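PDB 5FQ8: outer membrane protein OMP121 from Bacteroides thetaiotaomicron, which probably takes up a substrate across the outer membrane as a TonB-dependent receptor, with a plug domain inside a transmembrane beta barrel. Local coordinates for residues 671-676 with 694-699; 700-705 with 726-731; 356-361 with 427-432. One frame throughout, in Å; residues are numbered along the deposited sequence.

Contact 1 of 3, residues 671-676 with 694-699; sequences NTDKQI and LGKIRN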
loop_
_atom_site.group_PDB
_atom_site.type_symbol
_atom_site.label_atom_id
_atom_site.label_comp_id
_atom_site.label_asym_id
_atom_site.label_seq_id
_atom_site.Cartn_x
_atom_site.Cartn_y
_atom_site.Cartn_z
ATOM N N ASN B 671 -16.472 -41.873 -8.194
ATOM C CA ASN B 671 -16.035 -41.772 -6.796
ATOM C C ASN B 671 -14.695 -41.057 -6.741
ATOM O O ASN B 671 -13.688 -41.594 -7.201
ATOM C CB ASN B 671 -15.918 -43.147 -6.132
ATOM C CG ASN B 671 -17.258 -43.703 -5.695
ATOM O OD1 ASN B 671 -17.743 -44.683 -6.249
ATOM N ND2 ASN B 671 -17.865 -43.079 -4.702
ATOM N N THR B 672 -14.681 -39.872 -6.153
ATOM C CA THR B 672 -13.452 -39.126 -5.902
ATOM C C THR B 672 -13.021 -39.355 -4.456
ATOM O O THR B 672 -13.711 -38.936 -3.527
ATOM C CB THR B 672 -13.668 -37.646 -6.185
ATOM O OG1 THR B 672 -14.147 -37.493 -7.521
ATOM C CG2 THR B 672 -12.369 -36.891 -6.028
ATOM N N ASP B 673 -11.880 -40.013 -4.271
ATOM C CA ASP B 673 -11.415 -40.427 -2.956
ATOM C C ASP B 673 -10.112 -39.731 -2.587
ATOM O O ASP B 673 -9.362 -39.272 -3.445
ATOM C CB ASP B 673 -11.203 -41.938 -2.899
ATOM C CG ASP B 673 -11.263 -42.473 -1.493
ATOM O OD1 ASP B 673 -11.894 -41.827 -0.645
ATOM O OD2 ASP B 673 -10.689 -43.541 -1.232
ATOM N N LYS B 674 -9.845 -39.681 -1.290
ATOM C CA LYS B 674 -8.601 -39.155 -0.729
ATOM C C LYS B 674 -8.274 -37.751 -1.227
ATOM O O LYS B 674 -7.111 -37.369 -1.288
ATOM C CB LYS B 674 -7.419 -40.088 -1.004
ATOM C CG LYS B 674 -7.661 -41.553 -0.712
ATOM C CD LYS B 674 -8.168 -41.787 0.692
ATOM C CE LYS B 674 -7.956 -43.235 1.132
ATOM N NZ LYS B 674 -8.109 -44.193 0.002
ATOM N N GLN B 675 -9.276 -36.962 -1.582
ATOM C CA GLN B 675 -9.021 -35.587 -1.979
ATOM C C GLN B 675 -8.479 -34.790 -0.800
ATOM O O GLN B 675 -9.080 -34.766 0.276
ATOM C CB GLN B 675 -10.310 -34.980 -2.526
ATOM C CG GLN B 675 -10.686 -33.612 -2.040
ATOM C CD GLN B 675 -12.120 -33.289 -2.368
ATOM O OE1 GLN B 675 -12.580 -32.177 -2.184
ATOM N NE2 GLN B 675 -12.830 -34.271 -2.871
ATOM N N ILE B 676 -7.329 -34.152 -1.000
ATOM C CA ILE B 676 -6.711 -33.359 0.056
ATOM C C ILE B 676 -7.483 -32.065 0.250
ATOM O O ILE B 676 -7.732 -31.323 -0.699
ATOM C CB ILE B 676 -5.244 -33.066 -0.271
ATOM C CG1 ILE B 676 -4.400 -34.319 -0.175
ATOM C CG2 ILE B 676 -4.712 -32.081 0.687
ATOM C CD1 ILE B 676 -4.066 -34.906 -1.482
ATOM N N LEU B 694 -9.735 -36.749 2.276
ATOM C CA LEU B 694 -11.140 -36.916 2.602
ATOM C C LEU B 694 -11.632 -38.304 2.212
ATOM O O LEU B 694 -10.881 -39.171 1.761
ATOM C CB LEU B 694 -11.989 -35.862 1.907
ATOM C CG LEU B 694 -11.836 -34.406 2.294
ATOM C CD1 LEU B 694 -12.982 -33.612 1.748
ATOM C CD2 LEU B 694 -11.771 -34.265 3.779
ATOM N N GLY B 695 -12.917 -38.510 2.398
ATOM C CA GLY B 695 -13.569 -39.701 1.906
ATOM C C GLY B 695 -13.988 -39.554 0.459
ATOM O O GLY B 695 -13.507 -38.694 -0.279
ATOM N N LYS B 696 -14.910 -40.412 0.056
ATOM C CA LYS B 696 -15.415 -40.432 -1.306
ATOM C C LYS B 696 -16.529 -39.416 -1.491
ATOM O O LYS B 696 -17.480 -39.371 -0.711
ATOM C CB LYS B 696 -15.924 -41.828 -1.655
ATOM C CG LYS B 696 -14.859 -42.892 -1.617
ATOM C CD LYS B 696 -15.432 -44.286 -1.694
ATOM C CE LYS B 696 -14.322 -45.277 -1.614
ATOM N NZ LYS B 696 -14.741 -46.616 -2.009
ATOM N N ILE B 697 -16.399 -38.605 -2.517
ATOM C CA ILE B 697 -17.489 -37.795 -3.025
ATOM C C ILE B 697 -18.020 -38.486 -4.270
ATOM O O ILE B 697 -17.295 -38.648 -5.256
ATOM C CB ILE B 697 -17.029 -36.368 -3.336
ATOM C CG1 ILE B 697 -16.274 -35.804 -2.150
ATOM C CG2 ILE B 697 -18.218 -35.487 -3.648
ATOM C CD1 ILE B 697 -17.175 -35.228 -1.151
ATOM N N ARG B 698 -19.270 -38.917 -4.219
ATOM C CA ARG B 698 -19.842 -39.751 -5.258
ATOM C C ARG B 698 -20.781 -38.939 -6.132
ATOM O O ARG B 698 -21.587 -38.152 -5.628
ATOM C CB ARG B 698 -20.582 -40.938 -4.651
ATOM C CG ARG B 698 -20.987 -41.975 -5.653
ATOM C CD ARG B 698 -21.594 -43.155 -4.976
ATOM N NE ARG B 698 -22.877 -42.806 -4.402
ATOM C CZ ARG B 698 -23.549 -43.585 -3.570
ATOM N NH1 ARG B 698 -23.051 -44.754 -3.208
ATOM N NH2 ARG B 698 -24.718 -43.189 -3.104
ATOM N N ASN B 699 -20.649 -39.118 -7.444
ATOM C CA ASN B 699 -21.576 -38.564 -8.424
ATOM C C ASN B 699 -22.033 -39.699 -9.331
ATOM O O ASN B 699 -21.220 -40.308 -10.027
ATOM C CB ASN B 699 -20.933 -37.439 -9.233
ATOM C CG ASN B 699 -20.771 -36.174 -8.431
ATOM O OD1 ASN B 699 -21.709 -35.405 -8.258
ATOM N ND2 ASN B 699 -19.568 -35.950 -7.937
HETATM O O HOH W 1 -17.385 -37.412 -7.533
HETATM O O HOH W 2 -12.612 -36.785 -1.828
#
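Ile697 O is gripped twice: Thr672 N reaches it at 3.0 Å, almost linearly (179° at the hydrogen), and a water donates to it from 2.6 Å. That water also accepts from Asn699 ND2 and bonds to Thr672 OG1, so it ties both segments together on the face that carries Thr672 and Ile697. The return bond, Ile697 N to Thr672 O at 2.9 Å, completes an antiparallel hydrogen-bonded pair. On the other face Asn671 and Arg698 form the next, non-hydrogen-bonded pair; their side chains run alongside each other, with Asn671 ND2 3.4 Å from Arg698 CG and the amide and guanidinium planes turned 63° apart. These are neighbouring strands of the barrel wall, 661-680 and 697-712. The Thr672 face looks toward the plug, where Gln675 NE2 donates to Ser92 O and Asn699 ND2 to Val91 O. Past Asp673 the regular ladder gives way to a looser join. Here Leu694 N bonds to Gln675 O at 2.9 Å, and a second water donates to Gly695 O from 2.6 Å while accepting weakly from Gln675 NE2. Asp673 swings its carboxylate away from its own amide nitrogen (chi1 -157°), setting OD1 3.3 Å from Lys696 CG, against the extended aliphatic chain. Asp673 OD2 is met from above the carboxylate plane by Lys674 NZ at 2.9 Å, a salt bridge between sequence neighbours. Replacing Asp673 by an alanine would probably deprive the Lys674 ammonium of this partner and uncover the methylenes of Lys696.

Contact 2 of 3, residues 700-705 with 726-731; sequences RGIELL and KNWSKV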
loop_
_atom_site.group_PDB
_atom_site.type_symbol
_atom_site.label_atom_id
_atom_site.label_comp_id
_atom_site.label_asym_id
_atom_site.label_seq_id
_atom_site.Cartn_x
_atom_site.Cartn_y
_atom_site.Cartn_z
ATOM N N ARG B 700 -23.326 -39.996 -9.296
ATOM C CA ARG B 700 -23.967 -40.994 -10.141
ATOM C C ARG B 700 -25.109 -40.338 -10.891
ATOM O O ARG B 700 -25.764 -39.432 -10.371
ATOM C CB ARG B 700 -24.559 -42.158 -9.338
ATOM C CG ARG B 700 -23.592 -43.101 -8.681
ATOM C CD ARG B 700 -24.314 -44.360 -8.165
ATOM N NE ARG B 700 -25.633 -44.095 -7.593
ATOM C CZ ARG B 700 -26.276 -44.938 -6.792
ATOM N NH1 ARG B 700 -25.714 -46.089 -6.456
ATOM N NH2 ARG B 700 -27.475 -44.626 -6.319
ATOM N N GLY B 701 -25.377 -40.820 -12.096
ATOM C CA GLY B 701 -26.519 -40.303 -12.817
ATOM C C GLY B 701 -26.695 -40.854 -14.208
ATOM O O GLY B 701 -26.136 -41.886 -14.573
ATOM N N ILE B 702 -27.504 -40.133 -14.973
ATOM C CA ILE B 702 -27.918 -40.525 -16.313
ATOM C C ILE B 702 -27.733 -39.332 -17.231
ATOM O O ILE B 702 -28.151 -38.221 -16.897
ATOM C CB ILE B 702 -29.388 -40.984 -16.350
ATOM C CG1 ILE B 702 -29.682 -41.992 -15.256
ATOM C CG2 ILE B 702 -29.707 -41.613 -17.667
ATOM C CD1 ILE B 702 -31.144 -42.329 -15.161
ATOM N N GLU B 703 -27.132 -39.567 -18.392
ATOM C CA GLU B 703 -26.997 -38.562 -19.437
ATOM C C GLU B 703 -27.682 -39.099 -20.676
ATOM O O GLU B 703 -27.257 -40.114 -21.233
ATOM C CB GLU B 703 -25.526 -38.240 -19.733
ATOM C CG GLU B 703 -24.795 -37.499 -18.633
ATOM C CD GLU B 703 -23.291 -37.612 -18.735
ATOM O OE1 GLU B 703 -22.802 -38.183 -19.726
ATOM O OE2 GLU B 703 -22.598 -37.134 -17.816
ATOM N N LEU B 704 -28.723 -38.411 -21.113
ATOM C CA LEU B 704 -29.576 -38.886 -22.186
ATOM C C LEU B 704 -29.752 -37.786 -23.219
ATOM O O LEU B 704 -30.063 -36.647 -22.867
ATOM C CB LEU B 704 -30.917 -39.331 -21.614
ATOM C CG LEU B 704 -32.150 -39.424 -22.487
ATOM C CD1 LEU B 704 -31.905 -40.416 -23.585
ATOM C CD2 LEU B 704 -33.283 -39.864 -21.608
ATOM N N LEU B 705 -29.548 -38.130 -24.482
ATOM C CA LEU B 705 -29.734 -37.215 -25.598
ATOM C C LEU B 705 -30.612 -37.875 -26.655
ATOM O O LEU B 705 -30.434 -39.051 -26.968
ATOM C CB LEU B 705 -28.381 -36.812 -26.183
ATOM C CG LEU B 705 -28.258 -36.051 -27.497
ATOM C CD1 LEU B 705 -28.886 -34.704 -27.370
ATOM C CD2 LEU B 705 -26.814 -35.920 -27.867
ATOM N N LYS B 726 -29.641 -36.311 -14.990
ATOM C CA LYS B 726 -30.019 -36.456 -13.586
ATOM C C LYS B 726 -28.812 -36.993 -12.841
ATOM O O LYS B 726 -28.373 -38.111 -13.107
ATOM C CB LYS B 726 -31.221 -37.382 -13.418
ATOM C CG LYS B 726 -31.881 -37.320 -12.056
ATOM C CD LYS B 726 -33.132 -38.161 -12.000
ATOM C CE LYS B 726 -33.713 -38.198 -10.614
ATOM N NZ LYS B 726 -35.123 -38.646 -10.601
ATOM N N ASN B 727 -28.269 -36.193 -11.926
ATOM C CA ASN B 727 -27.083 -36.559 -11.164
ATOM C C ASN B 727 -27.437 -36.759 -9.704
ATOM O O ASN B 727 -28.181 -35.968 -9.123
ATOM C CB ASN B 727 -25.987 -35.503 -11.286
ATOM C CG ASN B 727 -24.693 -35.928 -10.607
ATOM O OD1 ASN B 727 -24.013 -36.838 -11.067
ATOM N ND2 ASN B 727 -24.347 -35.262 -9.511
ATOM N N TRP B 728 -26.888 -37.812 -9.118
ATOM C CA TRP B 728 -27.030 -38.086 -7.693
ATOM C C TRP B 728 -25.703 -37.775 -7.005
ATOM O O TRP B 728 -24.691 -38.434 -7.262
ATOM C CB TRP B 728 -27.447 -39.533 -7.451
ATOM C CG TRP B 728 -28.920 -39.811 -7.575
ATOM C CD1 TRP B 728 -29.861 -39.737 -6.591
ATOM C CD2 TRP B 728 -29.608 -40.247 -8.748
ATOM N NE1 TRP B 728 -31.093 -40.094 -7.083
ATOM C CE2 TRP B 728 -30.960 -40.408 -8.407
ATOM C CE3 TRP B 728 -29.211 -40.509 -10.060
ATOM C CZ2 TRP B 728 -31.908 -40.808 -9.326
ATOM C CZ3 TRP B 728 -30.152 -40.910 -10.965
ATOM C CH2 TRP B 728 -31.484 -41.053 -10.600
ATOM N N SER B 729 -25.714 -36.779 -6.127
ATOM C CA SER B 729 -24.530 -36.329 -5.407
ATOM C C SER B 729 -24.547 -36.864 -3.993
ATOM O O SER B 729 -25.566 -36.786 -3.310
ATOM C CB SER B 729 -24.480 -34.803 -5.358
ATOM O OG SER B 729 -23.312 -34.358 -4.720
ATOM N N LYS B 730 -23.419 -37.392 -3.539
ATOM C CA LYS B 730 -23.356 -37.822 -2.144
ATOM C C LYS B 730 -21.912 -37.868 -1.679
ATOM O O LYS B 730 -21.157 -38.738 -2.113
ATOM C CB LYS B 730 -24.018 -39.177 -1.969
ATOM C CG LYS B 730 -24.109 -39.652 -0.530
ATOM C CD LYS B 730 -24.583 -41.097 -0.464
ATOM C CE LYS B 730 -25.316 -41.399 0.825
ATOM N NZ LYS B 730 -25.440 -42.841 1.075
ATOM N N VAL B 731 -21.542 -36.939 -0.797
ATOM C CA VAL B 731 -20.392 -37.152 0.065
ATOM C C VAL B 731 -20.600 -38.456 0.791
ATOM O O VAL B 731 -21.683 -38.695 1.321
ATOM C CB VAL B 731 -20.250 -35.986 1.053
ATOM C CG1 VAL B 731 -18.957 -36.102 1.834
ATOM C CG2 VAL B 731 -20.327 -34.670 0.340
#
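This is a surface contact between the two strands of a beta hairpin in the barrel wall, 697-712 and 716-731, paired here near the start of the first and the end of the second, away from the connecting turn. Segments 700-705 and 726-731 run antiparallel, 169° between their directions, with axes 4.3 Å apart at the closest. Arg700 and Trp728 make one hydrogen-bonded pair, in which Arg700 N reaches Trp728 O at 2.9 Å; the reverse bond, from Trp728 N to Arg700 O, is modelled too short for its length to be trusted. Ile702 and Lys726 make the other, with Lys726 N 3.1 Å from Ile702 O. Between them Gly701 faces Asn727 as a non-hydrogen-bonded pair. The indole of Trp728 carries much of the side-chain contact: CG stands beside its own backbone N (chi1 -83°), and the six-membered ring turns its edge to the first strand. In the ring plane, Trp728 CE3 lies 3.6 Å from Arg700 O and also approaches the CA of Gly701, a glycine with no side chain to intervene. Further along, Trp728 CZ3 comes within 4.5 Å of Ile702 CG1, a light apolar touch, while Lys726 CG sits over one face of the indole, offset toward its rim. As in other transmembrane barrels, the two faces of the wall differ. Arg700, Ile702, Lys726 and Trp728 lie on the outward face. Asn727 and Glu703 turn to the lumen, where Glu703 forms a salt bridge with Arg89 of the plug. The amide of Asn727, swung anti to its backbone nitrogen (chi1 -175°), brings OD1 to 3.2 Å from Arg700 O, but two acceptors cannot bond; Tyr668 OH satisfies OD1 instead, and ND2 goes to Asn699 OD1.

Contact 3 of 3, residues 356-361 with 427-432; sequences PGYYYT and GTPNGE
Neither 356-361 nor 427-432 forms a helix or strand; the two segments come nearest at Gly357 and Asn430, whose CA atoms are 5.1 Å apart. Gly357 O points into the bend of the second loop, accepting a weak, long bond from Asn430 N and lying 3.3 Å from Pro429 CD, and a cis peptide joins Asn430 to Gly431. The amide of Asn430 then does most of the holding. Asn430 ND2 gives a nearly straight bond of 2.9 Å to Tyr359 O, which lies in the amide plane, and a weak one of 3.5 Å to Pro356 O. The buried OD1 is satisfied by Asn227 ND2, consistent with the modelled orientation of the amide. Both segments belong to long loops between barrel strands, one linking 306-320 to 376-394 and the other 398-417 to 446-469, so the contact ties two excursions of the barrel together. Tyr358 CG lies beside the backbone N, anti to the carbonyl carbon (chi1 -64°), which carries the ring back to Pro429: Pro429 CD sits above one face, 3.9 Å from the Tyr358 ring centroid and 20° off its normal, a CH-pi contact. Thr428 CG2 meets this ring obliquely, 3.8 Å from Tyr358 CE1, while Tyr229 packs edge-to-face.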
loop_
_atom_site.group_PDB
_atom_site.type_symbol
_atom_site.label_atom_id
_atom_site.label_comp_id
_atom_site.label_asym_id
_atom_site.label_seq_id
_atom_site.Cartn_x
_atom_site.Cartn_y
_atom_site.Cartn_z
ATOM N N PRO B 356 -24.915 14.182 -1.406
ATOM C CA PRO B 356 -24.820 13.126 -0.388
ATOM C C PRO B 356 -25.222 13.561 0.997
ATOM O O PRO B 356 -25.685 12.738 1.787
ATOM C CB PRO B 356 -23.341 12.746 -0.437
ATOM C CG PRO B 356 -22.918 13.085 -1.790
ATOM C CD PRO B 356 -23.656 14.331 -2.141
ATOM N N GLY B 357 -25.069 14.844 1.314
ATOM C CA GLY B 357 -25.424 15.312 2.633
ATOM C C GLY B 357 -26.896 15.531 2.844
ATOM O O GLY B 357 -27.343 15.575 3.989
ATOM N N TYR B 358 -27.668 15.661 1.780
ATOM C CA TYR B 358 -29.096 15.874 1.927
ATOM C C TYR B 358 -29.916 14.803 1.217
ATOM O O TYR B 358 -31.088 15.024 0.915
ATOM C CB TYR B 358 -29.459 17.278 1.443
ATOM C CG TYR B 358 -28.839 18.378 2.265
ATOM C CD1 TYR B 358 -27.508 18.703 2.125
ATOM C CD2 TYR B 358 -29.595 19.100 3.174
ATOM C CE1 TYR B 358 -26.938 19.705 2.877
ATOM C CE2 TYR B 358 -29.039 20.102 3.921
ATOM C CZ TYR B 358 -27.707 20.402 3.774
ATOM O OH TYR B 358 -27.152 21.415 4.532
ATOM N N TYR B 359 -29.329 13.639 0.968
ATOM C CA TYR B 359 -30.052 12.527 0.369
ATOM C C TYR B 359 -31.224 12.113 1.245
ATOM O O TYR B 359 -31.175 12.236 2.465
ATOM C CB TYR B 359 -29.098 11.367 0.184
ATOM C CG TYR B 359 -29.644 10.191 -0.571
ATOM C CD1 TYR B 359 -30.169 10.335 -1.842
ATOM C CD2 TYR B 359 -29.593 8.922 -0.023
ATOM C CE1 TYR B 359 -30.656 9.247 -2.531
ATOM C CE2 TYR B 359 -30.071 7.841 -0.696
ATOM C CZ TYR B 359 -30.601 8.004 -1.949
ATOM O OH TYR B 359 -31.076 6.912 -2.616
ATOM N N TYR B 360 -32.291 11.612 0.621
ATOM C CA TYR B 360 -33.546 11.494 1.350
ATOM C C TYR B 360 -33.483 10.482 2.488
ATOM O O TYR B 360 -34.336 10.524 3.377
ATOM C CB TYR B 360 -34.693 11.159 0.394
ATOM C CG TYR B 360 -34.639 9.793 -0.224
ATOM C CD1 TYR B 360 -33.978 9.582 -1.413
ATOM C CD2 TYR B 360 -35.261 8.718 0.372
ATOM C CE1 TYR B 360 -33.921 8.350 -1.975
ATOM C CE2 TYR B 360 -35.206 7.479 -0.185
ATOM C CZ TYR B 360 -34.533 7.303 -1.358
ATOM O OH TYR B 360 -34.462 6.073 -1.937
ATOM N N THR B 361 -32.491 9.592 2.511
ATOM C CA THR B 361 -32.447 8.621 3.582
ATOM C C THR B 361 -31.020 8.381 4.065
ATOM O O THR B 361 -30.105 8.247 3.252
ATOM C CB THR B 361 -33.079 7.316 3.140
ATOM O OG1 THR B 361 -33.106 6.416 4.250
ATOM C CG2 THR B 361 -32.307 6.723 1.994
ATOM N N GLY B 427 -21.859 19.434 9.029
ATOM C CA GLY B 427 -22.838 20.442 8.700
ATOM C C GLY B 427 -24.065 19.966 7.970
ATOM O O GLY B 427 -24.958 20.773 7.709
ATOM N N THR B 428 -24.145 18.701 7.640
ATOM C CA THR B 428 -25.267 18.167 6.902
ATOM C C THR B 428 -26.060 17.205 7.768
ATOM O O THR B 428 -25.548 16.688 8.763
ATOM C CB THR B 428 -24.777 17.433 5.660
ATOM O OG1 THR B 428 -23.980 16.322 6.073
ATOM C CG2 THR B 428 -23.961 18.352 4.806
ATOM N N PRO B 429 -27.322 16.946 7.428
ATOM C CA PRO B 429 -28.094 16.002 8.235
ATOM C C PRO B 429 -27.573 14.584 8.178
ATOM O O PRO B 429 -27.785 13.833 9.130
ATOM C CB PRO B 429 -29.497 16.107 7.634
ATOM C CG PRO B 429 -29.543 17.422 7.007
ATOM C CD PRO B 429 -28.178 17.649 6.465
ATOM N N ASN B 430 -26.871 14.202 7.132
ATOM C CA ASN B 430 -26.662 12.792 6.885
ATOM C C ASN B 430 -25.379 12.045 7.261
ATOM O O ASN B 430 -25.393 10.840 7.146
ATOM C CB ASN B 430 -26.854 12.537 5.397
ATOM C CG ASN B 430 -28.309 12.410 5.003
ATOM O OD1 ASN B 430 -29.208 12.368 5.838
ATOM N ND2 ASN B 430 -28.544 12.311 3.709
ATOM N N GLY B 431 -24.290 12.644 7.726
ATOM C CA GLY B 431 -24.175 13.994 8.215
ATOM C C GLY B 431 -23.785 14.008 9.682
ATOM O O GLY B 431 -23.877 13.002 10.385
ATOM N N GLU B 432 -23.318 15.166 10.136
ATOM C CA GLU B 432 -23.185 15.405 11.563
ATOM C C GLU B 432 -24.503 15.169 12.280
ATOM O O GLU B 432 -24.514 14.697 13.418
ATOM C CB GLU B 432 -22.707 16.830 11.780
ATOM C CG GLU B 432 -22.232 17.135 13.160
ATOM C CD GLU B 432 -22.179 18.615 13.409
ATOM O OE1 GLU B 432 -22.207 19.370 12.421
ATOM O OE2 GLU B 432 -22.132 19.019 14.587
#

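Contacts 1 and 2 are successive pieces of one barrel wall: both use strand 697-712, which pairs with 661-680 in the first and 716-731 in the second. They touch directly, through a probable hydrogen bond from Arg698 N to Lys730 O and the packing of Ile697 on Val731. Contact 1 is partly buried, with waters and polar side chains working on its plug side; contact 2 is a surface contact whose tryptophan lies outward. Contact 3 stands apart, its centre about 55 Å from the centres of the other two and across the chain's centre. Also partly buried, it lacks a strand ladder and relies on a side-chain amide capturing backbone carbonyls and on proline-tyrosine packing.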